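Local coordinates for protein endoglucanase (Uncultured bacterium, PDB 3X17) that hydrolyses internal beta-1,4-glucosidic bonds of cellulose as a family 9 endoglucanase, with an Ig-like domain preceding its (alpha/alpha)6-barrel catalytic domain, at residues A[273-278]-A[308-313]; A[282-287]-A[384-389]; A[339-344]-A[366-371]; A[372-375]-A[380-383]. One frame throughout, in Å; residues are numbered along the deposited sequence.

Interaction 1: A[273-278]-A[308-313]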
loop_
_atom_site.group_PDB
_atom_site.type_symbol
_atom_site.label_atom_id
_atom_site.label_comp_id
_atom_site.label_asym_id
_atom_site.label_seq_id
_atom_site.Cartn_x
_atom_site.Cartn_y
_atom_site.Cartn_z
ATOM N N GLN A 273 -14.871 3.191 -14.610
ATOM C CA GLN A 273 -14.072 2.550 -13.542
ATOM C C GLN A 273 -13.942 3.410 -12.284
ATOM O O GLN A 273 -14.045 2.909 -11.171
ATOM C CB GLN A 273 -12.691 2.045 -14.032
ATOM C CG GLN A 273 -11.747 3.112 -14.579
ATOM C CD GLN A 273 -10.726 3.600 -13.555
ATOM O OE1 GLN A 273 -10.793 3.247 -12.366
ATOM N NE2 GLN A 273 -9.799 4.455 -14.001
ATOM N N ASP A 274 -13.700 4.704 -12.465
ATOM C CA ASP A 274 -13.628 5.615 -11.339
ATOM C C ASP A 274 -14.983 5.699 -10.658
ATOM O O ASP A 274 -15.059 5.776 -9.425
ATOM C CB ASP A 274 -13.146 7.016 -11.756
ATOM C CG ASP A 274 -11.657 7.050 -12.107
ATOM O OD1 ASP A 274 -10.839 6.615 -11.265
ATOM O OD2 ASP A 274 -11.304 7.559 -13.209
ATOM N N THR A 275 -16.048 5.753 -11.454
ATOM C CA THR A 275 -17.380 5.878 -10.901
ATOM C C THR A 275 -17.694 4.645 -10.005
ATOM O O THR A 275 -18.161 4.769 -8.857
ATOM C CB THR A 275 -18.413 6.043 -12.050
ATOM O OG1 THR A 275 -18.114 7.234 -12.804
ATOM C CG2 THR A 275 -19.815 6.134 -11.513
ATOM N N ALA A 276 -17.310 3.470 -10.492
ATOM C CA ALA A 276 -17.564 2.205 -9.775
ATOM C C ALA A 276 -16.630 2.052 -8.549
ATOM O O ALA A 276 -17.085 1.705 -7.461
ATOM C CB ALA A 276 -17.378 1.014 -10.748
ATOM N N LYS A 277 -15.346 2.363 -8.706
ATOM C CA LYS A 277 -14.439 2.398 -7.553
ATOM C C LYS A 277 -14.949 3.319 -6.443
ATOM O O LYS A 277 -14.969 2.939 -5.278
ATOM C CB LYS A 277 -13.032 2.833 -7.934
ATOM C CG LYS A 277 -12.173 1.762 -8.594
ATOM C CD LYS A 277 -10.898 2.411 -9.135
ATOM C CE LYS A 277 -9.845 1.394 -9.560
ATOM N NZ LYS A 277 -10.081 0.992 -10.987
ATOM N N ALA A 278 -15.466 4.491 -6.808
ATOM C CA ALA A 278 -15.901 5.413 -5.776
ATOM C C ALA A 278 -17.174 4.873 -5.147
ATOM O O ALA A 278 -17.346 4.941 -3.942
ATOM C CB ALA A 278 -16.129 6.803 -6.365
ATOM N N TRP A 308 -24.061 4.165 -8.890
ATOM C CA TRP A 308 -24.547 2.941 -9.490
ATOM C C TRP A 308 -25.685 3.203 -10.493
ATOM O O TRP A 308 -25.812 2.480 -11.470
ATOM C CB TRP A 308 -25.010 1.931 -8.443
ATOM C CG TRP A 308 -25.373 0.618 -9.084
ATOM C CD1 TRP A 308 -26.612 0.204 -9.470
ATOM C CD2 TRP A 308 -24.457 -0.390 -9.518
ATOM N NE1 TRP A 308 -26.533 -1.021 -10.063
ATOM C CE2 TRP A 308 -25.217 -1.405 -10.125
ATOM C CE3 TRP A 308 -23.067 -0.562 -9.388
ATOM C CZ2 TRP A 308 -24.641 -2.583 -10.613
ATOM C CZ3 TRP A 308 -22.488 -1.729 -9.888
ATOM C CH2 TRP A 308 -23.273 -2.709 -10.519
ATOM N N ARG A 309 -26.523 4.209 -10.246
ATOM C CA ARG A 309 -27.581 4.545 -11.210
ATOM C C ARG A 309 -26.957 4.959 -12.544
ATOM O O ARG A 309 -27.334 4.467 -13.617
ATOM C CB ARG A 309 -28.446 5.684 -10.685
ATOM C CG ARG A 309 -29.717 5.227 -10.004
ATOM C CD ARG A 309 -30.328 6.350 -9.169
ATOM N NE ARG A 309 -30.450 5.874 -7.795
ATOM C CZ ARG A 309 -30.139 6.570 -6.711
ATOM N NH1 ARG A 309 -29.807 7.848 -6.798
ATOM N NH2 ARG A 309 -30.264 5.999 -5.520
ATOM N N PHE A 310 -25.928 5.792 -12.460
ATOM C CA PHE A 310 -25.149 6.115 -13.645
ATOM C C PHE A 310 -24.586 4.877 -14.343
ATOM O O PHE A 310 -24.714 4.751 -15.554
ATOM C CB PHE A 310 -24.026 7.104 -13.344
ATOM C CG PHE A 310 -23.288 7.543 -14.567
ATOM C CD1 PHE A 310 -23.766 8.606 -15.340
ATOM C CD2 PHE A 310 -22.161 6.854 -14.995
ATOM C CE1 PHE A 310 -23.120 8.972 -16.513
ATOM C CE2 PHE A 310 -21.486 7.244 -16.143
ATOM C CZ PHE A 310 -21.983 8.293 -16.921
ATOM N N LEU A 311 -23.893 4.011 -13.602
ATOM C CA LEU A 311 -23.324 2.795 -14.207
ATOM C C LEU A 311 -24.355 1.868 -14.867
ATOM O O LEU A 311 -24.059 1.228 -15.861
ATOM C CB LEU A 311 -22.506 1.987 -13.196
ATOM C CG LEU A 311 -21.255 2.671 -12.659
ATOM C CD1 LEU A 311 -20.885 2.041 -11.329
ATOM C CD2 LEU A 311 -20.125 2.535 -13.705
ATOM N N ALA A 312 -25.530 1.738 -14.281
ATOM C CA ALA A 312 -26.522 0.809 -14.817
ATOM C C ALA A 312 -27.142 1.336 -16.126
ATOM O O ALA A 312 -27.662 0.555 -16.921
ATOM C CB ALA A 312 -27.599 0.489 -13.776
ATOM N N ALA A 313 -26.903 2.617 -16.423
ATOM C CA ALA A 313 -27.449 3.260 -17.618
ATOM C C ALA A 313 -26.357 3.496 -18.642
ATOM O O ALA A 313 -26.563 4.178 -19.637
ATOM C CB ALA A 313 -28.111 4.610 -17.262
#

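Interaction 2: A[282-287]-A[384-389]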
loop_
_atom_site.group_PDB
_atom_site.type_symbol
_atom_site.label_atom_id
_atom_site.label_comp_id
_atom_site.label_asym_id
_atom_site.label_seq_id
_atom_site.Cartn_x
_atom_site.Cartn_y
_atom_site.Cartn_z
ATOM N N TRP A 282 -17.315 4.215 -1.113
ATOM C CA TRP A 282 -18.400 4.871 -0.393
ATOM C C TRP A 282 -19.341 3.854 0.272
ATOM O O TRP A 282 -19.863 4.117 1.352
ATOM C CB TRP A 282 -19.249 5.723 -1.328
ATOM C CG TRP A 282 -18.623 6.999 -1.749
ATOM C CD1 TRP A 282 -17.785 7.800 -1.010
ATOM C CD2 TRP A 282 -18.792 7.650 -3.014
ATOM N NE1 TRP A 282 -17.382 8.879 -1.765
ATOM C CE2 TRP A 282 -18.029 8.843 -2.976
ATOM C CE3 TRP A 282 -19.475 7.320 -4.191
ATOM C CZ2 TRP A 282 -17.951 9.714 -4.064
ATOM C CZ3 TRP A 282 -19.378 8.188 -5.289
ATOM C CH2 TRP A 282 -18.650 9.372 -5.207
ATOM N N ALA A 283 -19.718 2.809 -0.452
ATOM C CA ALA A 283 -20.601 1.784 0.142
ATOM C C ALA A 283 -19.918 1.070 1.313
ATOM O O ALA A 283 -20.556 0.761 2.316
ATOM C CB ALA A 283 -21.056 0.782 -0.893
ATOM N N MET A 284 -18.628 0.765 1.175
ATOM C CA MET A 284 -17.846 0.343 2.336
ATOM C C MET A 284 -17.926 1.313 3.520
ATOM O O MET A 284 -17.992 0.890 4.654
ATOM C CB MET A 284 -16.388 0.089 1.960
ATOM C CG MET A 284 -16.198 -1.193 1.194
ATOM S SD MET A 284 -14.533 -1.294 0.522
ATOM C CE MET A 284 -13.653 -1.854 1.986
ATOM N N ALA A 285 -17.781 2.607 3.262
ATOM C CA ALA A 285 -17.738 3.585 4.350
ATOM C C ALA A 285 -19.105 3.656 5.005
ATOM O O ALA A 285 -19.215 3.923 6.213
ATOM C CB ALA A 285 -17.337 4.966 3.824
ATOM N N ALA A 286 -20.145 3.476 4.193
ATOM C CA ALA A 286 -21.508 3.490 4.714
ATOM C C ALA A 286 -21.667 2.407 5.789
ATOM O O ALA A 286 -22.330 2.626 6.797
ATOM C CB ALA A 286 -22.519 3.295 3.584
ATOM N N ARG A 287 -21.052 1.269 5.583
ATOM C CA ARG A 287 -21.136 0.176 6.505
ATOM C C ARG A 287 -20.266 0.461 7.699
ATOM O O ARG A 287 -20.644 0.226 8.799
ATOM C CB ARG A 287 -20.710 -1.128 5.833
ATOM C CG ARG A 287 -20.389 -2.263 6.759
ATOM C CD ARG A 287 -19.179 -3.029 6.312
ATOM N NE ARG A 287 -19.280 -3.317 4.921
ATOM C CZ ARG A 287 -18.284 -3.534 4.084
ATOM N NH1 ARG A 287 -17.044 -3.543 4.463
ATOM N NH2 ARG A 287 -18.576 -3.771 2.842
ATOM N N TYR A 384 -14.544 -10.089 -3.509
ATOM C CA TYR A 384 -14.508 -11.511 -3.150
ATOM C C TYR A 384 -14.601 -11.664 -1.640
ATOM O O TYR A 384 -15.455 -12.382 -1.136
ATOM C CB TYR A 384 -13.199 -12.142 -3.622
ATOM C CG TYR A 384 -13.233 -12.646 -5.036
ATOM C CD1 TYR A 384 -13.051 -11.784 -6.119
ATOM C CD2 TYR A 384 -13.334 -14.009 -5.290
ATOM C CE1 TYR A 384 -13.037 -12.274 -7.441
ATOM C CE2 TYR A 384 -13.293 -14.498 -6.578
ATOM C CZ TYR A 384 -13.172 -13.638 -7.649
ATOM O OH TYR A 384 -13.121 -14.179 -8.916
ATOM N N PHE A 385 -13.741 -10.943 -0.923
ATOM C CA PHE A 385 -13.605 -11.120 0.516
ATOM C C PHE A 385 -14.844 -10.631 1.245
ATOM O O PHE A 385 -15.270 -11.246 2.213
ATOM C CB PHE A 385 -12.359 -10.401 1.043
ATOM C CG PHE A 385 -11.991 -10.769 2.469
ATOM C CD1 PHE A 385 -11.395 -12.011 2.760
ATOM C CD2 PHE A 385 -12.275 -9.903 3.515
ATOM C CE1 PHE A 385 -11.119 -12.376 4.072
ATOM C CE2 PHE A 385 -11.943 -10.235 4.821
ATOM C CZ PHE A 385 -11.353 -11.480 5.101
ATOM N N ASP A 386 -15.393 -9.495 0.809
ATOM C CA ASP A 386 -16.486 -8.851 1.540
ATOM C C ASP A 386 -17.793 -9.599 1.306
ATOM O O ASP A 386 -18.597 -9.776 2.223
ATOM C CB ASP A 386 -16.644 -7.385 1.129
ATOM C CG ASP A 386 -15.672 -6.477 1.856
ATOM O OD1 ASP A 386 -14.937 -6.993 2.738
ATOM O OD2 ASP A 386 -15.576 -5.279 1.500
ATOM N N TYR A 387 -17.989 -10.071 0.084
ATOM C CA TYR A 387 -19.074 -11.000 -0.193
ATOM C C TYR A 387 -19.073 -12.264 0.717
ATOM O O TYR A 387 -20.056 -12.536 1.407
ATOM C CB TYR A 387 -19.037 -11.434 -1.652
ATOM C CG TYR A 387 -20.261 -12.243 -2.064
ATOM C CD1 TYR A 387 -20.480 -13.528 -1.549
ATOM C CD2 TYR A 387 -21.147 -11.756 -3.021
ATOM C CE1 TYR A 387 -21.572 -14.292 -1.952
ATOM C CE2 TYR A 387 -22.237 -12.513 -3.444
ATOM C CZ TYR A 387 -22.463 -13.770 -2.887
ATOM O OH TYR A 387 -23.571 -14.502 -3.293
ATOM N N VAL A 388 -17.964 -13.015 0.695
ATOM C CA VAL A 388 -17.765 -14.172 1.561
ATOM C C VAL A 388 -17.949 -13.843 3.057
ATOM O O VAL A 388 -18.716 -14.521 3.741
ATOM C CB VAL A 388 -16.385 -14.895 1.277
ATOM C CG1 VAL A 388 -16.105 -15.953 2.327
ATOM C CG2 VAL A 388 -16.385 -15.551 -0.136
ATOM N N THR A 389 -17.317 -12.778 3.557
ATOM C CA THR A 389 -17.311 -12.530 5.008
ATOM C C THR A 389 -18.441 -11.663 5.538
ATOM O O THR A 389 -18.656 -11.615 6.741
ATOM C CB THR A 389 -16.004 -11.966 5.507
ATOM O OG1 THR A 389 -15.762 -10.680 4.887
ATOM C CG2 THR A 389 -14.862 -12.955 5.182
#

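Interaction 3: A[339-344]-A[366-371]. With CA (calcium ion), chain E.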
loop_
_atom_site.group_PDB
_atom_site.type_symbol
_atom_site.label_atom_id
_atom_site.label_comp_id
_atom_site.label_asym_id
_atom_site.label_seq_id
_atom_site.Cartn_x
_atom_site.Cartn_y
_atom_site.Cartn_z
ATOM N N ASP A 339 -14.084 -3.484 -11.384
ATOM C CA ASP A 339 -14.583 -2.358 -10.576
ATOM C C ASP A 339 -16.101 -2.386 -10.351
ATOM O O ASP A 339 -16.564 -2.170 -9.224
ATOM C CB ASP A 339 -14.142 -1.029 -11.214
ATOM C CG ASP A 339 -12.682 -1.057 -11.626
ATOM O OD1 ASP A 339 -11.833 -0.849 -10.753
ATOM O OD2 ASP A 339 -12.365 -1.285 -12.815
ATOM N N ARG A 340 -16.886 -2.682 -11.398
ATOM C CA ARG A 340 -18.347 -2.823 -11.203
ATOM C C ARG A 340 -18.714 -3.987 -10.287
ATOM O O ARG A 340 -19.592 -3.860 -9.427
ATOM C CB ARG A 340 -19.110 -2.968 -12.526
ATOM C CG ARG A 340 -18.993 -1.790 -13.462
ATOM C CD ARG A 340 -19.712 -2.090 -14.796
ATOM N NE ARG A 340 -19.509 -1.039 -15.787
ATOM C CZ ARG A 340 -20.475 -0.288 -16.314
ATOM N NH1 ARG A 340 -21.735 -0.452 -15.952
ATOM N NH2 ARG A 340 -20.168 0.638 -17.210
ATOM N N PHE A 341 -18.068 -5.134 -10.480
ATOM C CA PHE A 341 -18.256 -6.266 -9.558
ATOM C C PHE A 341 -18.082 -5.787 -8.108
ATOM O O PHE A 341 -18.968 -5.980 -7.249
ATOM C CB PHE A 341 -17.237 -7.368 -9.889
ATOM C CG PHE A 341 -17.153 -8.473 -8.855
ATOM C CD1 PHE A 341 -18.067 -9.518 -8.863
ATOM C CD2 PHE A 341 -16.162 -8.457 -7.875
ATOM C CE1 PHE A 341 -17.972 -10.561 -7.951
ATOM C CE2 PHE A 341 -16.047 -9.508 -6.970
ATOM C CZ PHE A 341 -16.997 -10.534 -6.979
ATOM N N TRP A 342 -16.956 -5.116 -7.847
ATOM C CA TRP A 342 -16.625 -4.693 -6.480
ATOM C C TRP A 342 -17.680 -3.740 -5.931
ATOM O O TRP A 342 -18.142 -3.883 -4.809
ATOM C CB TRP A 342 -15.240 -4.060 -6.450
ATOM C CG TRP A 342 -14.873 -3.442 -5.137
ATOM C CD1 TRP A 342 -15.105 -3.952 -3.895
ATOM C CD2 TRP A 342 -14.032 -2.301 -4.952
ATOM N NE1 TRP A 342 -14.533 -3.148 -2.935
ATOM C CE2 TRP A 342 -13.864 -2.126 -3.560
ATOM C CE3 TRP A 342 -13.475 -1.356 -5.828
ATOM C CZ2 TRP A 342 -13.209 -1.007 -3.017
ATOM C CZ3 TRP A 342 -12.847 -0.231 -5.290
ATOM C CH2 TRP A 342 -12.695 -0.085 -3.895
ATOM N N ALA A 343 -18.094 -2.787 -6.754
ATOM C CA ALA A 343 -19.146 -1.862 -6.352
ATOM C C ALA A 343 -20.456 -2.597 -6.069
ATOM O O ALA A 343 -21.101 -2.347 -5.047
ATOM C CB ALA A 343 -19.334 -0.755 -7.424
ATOM N N ALA A 344 -20.849 -3.499 -6.970
ATOM C CA ALA A 344 -22.023 -4.360 -6.718
ATOM C C ALA A 344 -21.993 -5.100 -5.380
ATOM O O ALA A 344 -22.958 -5.051 -4.619
ATOM C CB ALA A 344 -22.274 -5.339 -7.887
ATOM N N THR A 366 -21.057 -15.542 -16.623
ATOM C CA THR A 366 -20.157 -15.378 -17.769
ATOM C C THR A 366 -18.681 -15.369 -17.390
ATOM O O THR A 366 -17.807 -15.655 -18.225
ATOM C CB THR A 366 -20.503 -14.133 -18.608
ATOM O OG1 THR A 366 -20.815 -13.035 -17.741
ATOM C CG2 THR A 366 -21.711 -14.414 -19.515
ATOM N N GLY A 367 -18.403 -15.104 -16.115
ATOM C CA GLY A 367 -17.029 -15.138 -15.619
ATOM C C GLY A 367 -16.812 -14.039 -14.596
ATOM O O GLY A 367 -17.134 -12.886 -14.848
ATOM N N LEU A 368 -16.412 -14.427 -13.390
ATOM C CA LEU A 368 -16.114 -13.454 -12.349
ATOM C C LEU A 368 -14.786 -12.788 -12.684
ATOM O O LEU A 368 -13.983 -13.352 -13.419
ATOM C CB LEU A 368 -15.998 -14.155 -11.003
ATOM C CG LEU A 368 -17.270 -14.787 -10.450
ATOM C CD1 LEU A 368 -16.924 -15.739 -9.289
ATOM C CD2 LEU A 368 -18.271 -13.729 -10.031
ATOM N N PRO A 369 -14.547 -11.589 -12.137
ATOM C CA PRO A 369 -13.267 -10.898 -12.336
ATOM C C PRO A 369 -12.132 -11.827 -11.922
ATOM O O PRO A 369 -12.323 -12.632 -11.012
ATOM C CB PRO A 369 -13.352 -9.738 -11.330
ATOM C CG PRO A 369 -14.802 -9.491 -11.139
ATOM C CD PRO A 369 -15.475 -10.824 -11.274
ATOM N N ALA A 370 -10.972 -11.740 -12.570
ATOM C CA ALA A 370 -9.792 -12.473 -12.095
ATOM C C ALA A 370 -9.481 -12.105 -10.638
ATOM O O ALA A 370 -9.739 -10.967 -10.203
ATOM C CB ALA A 370 -8.562 -12.201 -12.998
ATOM N N TYR A 371 -9.015 -13.101 -9.876
ATOM C CA TYR A 371 -8.610 -12.906 -8.496
ATOM C C TYR A 371 -7.138 -12.509 -8.456
ATOM O O TYR A 371 -6.258 -13.258 -8.887
ATOM C CB TYR A 371 -8.829 -14.181 -7.647
ATOM C CG TYR A 371 -8.680 -13.931 -6.151
ATOM C CD1 TYR A 371 -9.684 -13.320 -5.431
ATOM C CD2 TYR A 371 -7.493 -14.224 -5.491
ATOM C CE1 TYR A 371 -9.554 -13.078 -4.074
ATOM C CE2 TYR A 371 -7.330 -13.939 -4.165
ATOM C CZ TYR A 371 -8.386 -13.416 -3.443
ATOM O OH TYR A 371 -8.232 -13.157 -2.103
HETATM CA CA CA E . -10.515 -2.194 -13.713
HETATM O O HOH W 1 -9.450 -4.189 -14.753
#

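Interaction 4: A[372-375]-A[380-383]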
loop_
_atom_site.group_PDB
_atom_site.type_symbol
_atom_site.label_atom_id
_atom_site.label_comp_id
_atom_site.label_asym_id
_atom_site.label_seq_id
_atom_site.Cartn_x
_atom_site.Cartn_y
_atom_site.Cartn_z
ATOM N N ALA A 372 -6.860 -11.317 -7.965
ATOM C CA ALA A 372 -5.491 -10.813 -8.058
ATOM C C ALA A 372 -5.247 -9.880 -6.889
ATOM O O ALA A 372 -6.206 -9.475 -6.222
ATOM C CB ALA A 372 -5.279 -10.107 -9.391
ATOM N N PRO A 373 -3.969 -9.630 -6.557
ATOM C CA PRO A 373 -3.680 -8.760 -5.406
ATOM C C PRO A 373 -4.361 -7.410 -5.693
ATOM O O PRO A 373 -4.496 -7.031 -6.854
ATOM C CB PRO A 373 -2.157 -8.599 -5.455
ATOM C CG PRO A 373 -1.652 -9.806 -6.237
ATOM C CD PRO A 373 -2.761 -10.255 -7.136
ATOM N N VAL A 374 -4.912 -6.779 -4.671
ATOM C CA VAL A 374 -5.644 -5.519 -4.843
ATOM C C VAL A 374 -4.747 -4.467 -5.464
ATOM O O VAL A 374 -3.589 -4.281 -5.029
ATOM C CB VAL A 374 -6.158 -5.025 -3.480
ATOM C CG1 VAL A 374 -6.613 -3.564 -3.567
ATOM C CG2 VAL A 374 -7.272 -5.967 -2.994
ATOM N N SER A 375 -5.225 -3.881 -6.566
ATOM C CA SER A 375 -4.497 -2.804 -7.261
ATOM C C SER A 375 -5.504 -1.798 -7.851
ATOM O O SER A 375 -6.687 -2.084 -7.900
ATOM C CB SER A 375 -3.646 -3.407 -8.405
ATOM O OG SER A 375 -4.482 -3.738 -9.503
ATOM N N ALA A 380 -10.919 -6.143 -7.301
ATOM C CA ALA A 380 -12.039 -7.029 -7.035
ATOM C C ALA A 380 -11.818 -8.038 -5.880
ATOM O O ALA A 380 -12.783 -8.597 -5.388
ATOM C CB ALA A 380 -12.489 -7.758 -8.325
ATOM N N ALA A 381 -10.574 -8.236 -5.427
ATOM C CA ALA A 381 -10.348 -9.144 -4.295
ATOM C C ALA A 381 -11.104 -8.681 -3.058
ATOM O O ALA A 381 -11.516 -9.509 -2.228
ATOM C CB ALA A 381 -8.873 -9.273 -3.980
ATOM N N LEU A 382 -11.238 -7.367 -2.893
ATOM C CA LEU A 382 -12.021 -6.825 -1.782
ATOM C C LEU A 382 -13.494 -7.232 -1.906
ATOM O O LEU A 382 -14.205 -7.423 -0.917
ATOM C CB LEU A 382 -11.912 -5.301 -1.745
ATOM C CG LEU A 382 -10.535 -4.659 -1.487
ATOM C CD1 LEU A 382 -10.575 -3.122 -1.654
ATOM C CD2 LEU A 382 -9.966 -5.005 -0.107
ATOM N N GLY A 383 -13.952 -7.389 -3.135
ATOM C CA GLY A 383 -15.328 -7.801 -3.335
ATOM C C GLY A 383 -15.465 -9.275 -2.994
ATOM O O GLY A 383 -16.400 -9.675 -2.304
HETATM O O HOH W 2 -8.273 -7.341 -6.542
#

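Interaction 1: A[273-278]-A[308-313]
Two successive helices of the (alpha/alpha)6 barrel, 272-288 and 294-312, meet through T275 and A276 on the first and F310 and L311 on the second. The short segments run roughly antiparallel, at 141° between their directions, and their axes come no nearer than 9.6 Å. L311 and T275 carry most of the contact. The CD1 methyl of L311 lies against the small side chain and backbone of A276, 3.7 Å from A276 CB, while L311 CG packs 3.9 Å from T275 CG2. The T275 and L311 side chains pass alongside with opposite headings, so that T275 CG2 rests against the branch point of L311. T275 CG2 stands anti to its backbone N (chi1 of OG1 -61°), which turns the methyl to the neighbouring helix; OG1, on the other branch, bonds to T271 O and to V243 N of strand 243-249. The same methyl also reaches the F310 ring obliquely, with T275 CG2 4.3 Å from F310 CD2.

Q273 and K277 point away from the second helix. K277 NZ donates to Q273 OE1 at 2.7 Å from well above the amide carbonyl plane, and it forms a salt bridge with D339, a ligand of the nearby calcium ion. Between the helices the contact is wholly apolar, so its cohesion comes from methyl packing and burial, with the threonine hydroxyl engaged by backbone atoms of T271 and V243.

Interaction 2: A[282-287]-A[384-389]
Charge pairing between R287 and D386 gives this contact its polar part. The two groups are close to perpendicular, with guanidinium and carboxylate planes 87° apart, and D386 OD2 lies at the edge of the guanidinium, near its plane. The salt bridge is long, 3.6 Å from R287 NH2 to D386 OD2, and R287 NH1 is almost as near at 3.7 Å, so one carboxylate oxygen faces both terminal nitrogens without a close grip on either. Stronger partners come from other helices: R287 NH2 pairs with E346, R287 NH1 with E199, and D386 OD1 with K196. The result is a charge network around a buried D386, which probably favours its ionised form. R287 gets there with CG anti to the backbone N (chi1 164°) and a chain bent at the next two torsions, which brings the guanidinium back alongside its own helix, one face lying over M284 CA.

Van der Waals contact is slight. M284 crosses D386 at about a right angle, its thioether methyl CE touching a charged oxygen, D386 OD2, at 4.0 Å.

Within segment 384-389 the T389 hydroxyl donates to F385 O at 2.8 Å, and T389 N reaches the same oxygen from the opposite face of its plane.

Helices 272-288 and 381-390 are thus well separated, the nearest CA atoms, those of M284 and D386, being 9.3 Å apart, and side chains span the distance. Helix 337-351 brings E346 and W342 against the first, and helix 184-200 supplies K196 and E199 to the charges while A192 and L195 pack on M284.

Interaction 3: A[339-344]-A[366-371]
F341, the third residue of the helical segment 339-344, carries the contact with the extended loop 366-371. Two residues earlier, D339 faces away from that loop and binds the calcium ion through OD2 at 2.2 Å. Water 1 also coordinates the metal, at 2.5 Å, and D333, D335, D338 and V377 complete the site. With OD1 engaged as well, both carboxylate oxygens are held, which should limit the rotation of the group. Next comes R340, whose guanidinium turns to D336 and to the backbone oxygens of L311 and S314.

At F341 the helix meets the loop. With CG anti to the backbone N (chi1 169°), the ring swings out to P369, and the two side chains cross at about a right angle. P369 CD sits over one ring face in a CH-pi contact, 3.9 Å from the centroid and 20° off the ring normal, displaced toward the rim. P369 CG presses beside the root of the ring, 3.4 Å from F341 CG. Farther out, L368 comes obliquely to the ring, its CD2 methyl 3.8 Å from F341 CE1. M363 of helix 354-366 packs on both F341 and P369. The loop leaves that helix at G367, whose positive phi starts the extended course through L368 and P369.

W342 then turns from the loop toward M284 and L382. This is proline-aromatic packing at an inter-helix connection of the (alpha/alpha)6 barrel: the helix that contributes a calcium ligand near its start also holds the loop leading to helix 381-390.

Interaction 4: A[372-375]-A[380-383]
The backbone of 372-375 is extended, whereas 380-383 turns into the first residues of helix 381-390; V374 and A381 bring the two closest, with CA atoms 6.0 Å apart. Water 2 joins the backbones. It accepts from A381 N at 2.7 Å and lies 3.0 Å from A372 O, to which it can donate, so that a water links loop carbonyl and helix N-H.

Only four residues separate the segments, and the chain bends sharply through them to enter the helix. This is the loop-to-helix junction between helices 354-366 and 381-390 of the (alpha/alpha)6 barrel, and V377, within the turn, gives its carbonyl oxygen to the calcium site that D339 shares.

V374 is the main side chain in the contact. Its CG2 methyl makes the close contacts, touching two helix residues, 3.8 Å from A381 CB and equally far from L382 CG. A chi1 of 166° sets CG1 anti to the backbone N and places CG2 beside that N, on the side turned to the helix. L382 crosses V374 at about a right angle, with CG and the CD2 branch nearest the valine methyl. A381 CB also lies 3.5 Å from A372 O, so the alanine methyl meets both the loop carbonyl and the valine. Helix 184-200 also packs here, Q193 against the valine and A192 against the leucine, while P373, pointing away from 380-383, packs on helix 435-452.

All four contacts lie in the catalytic (alpha/alpha)6 barrel. Interactions 1, 2 and 4 are largely buried, interaction 3 only partly. Interactions 1 and 2 share helix 272-288, apolar near its start and charged near its end; interactions 2 and 4 share helix 381-390. Polar bonds from helix 337-351 tie interaction 1 to interaction 3, which meets interaction 2 where the Y384 hydroxyl bonds to P369 O. W342 and F341 of interaction 3 pack on the helix start of interaction 4. Chemistry follows place: methyl packing or long charge pairing between helices, ring-proline contact at a loop, a water-linked backbone at a helix start.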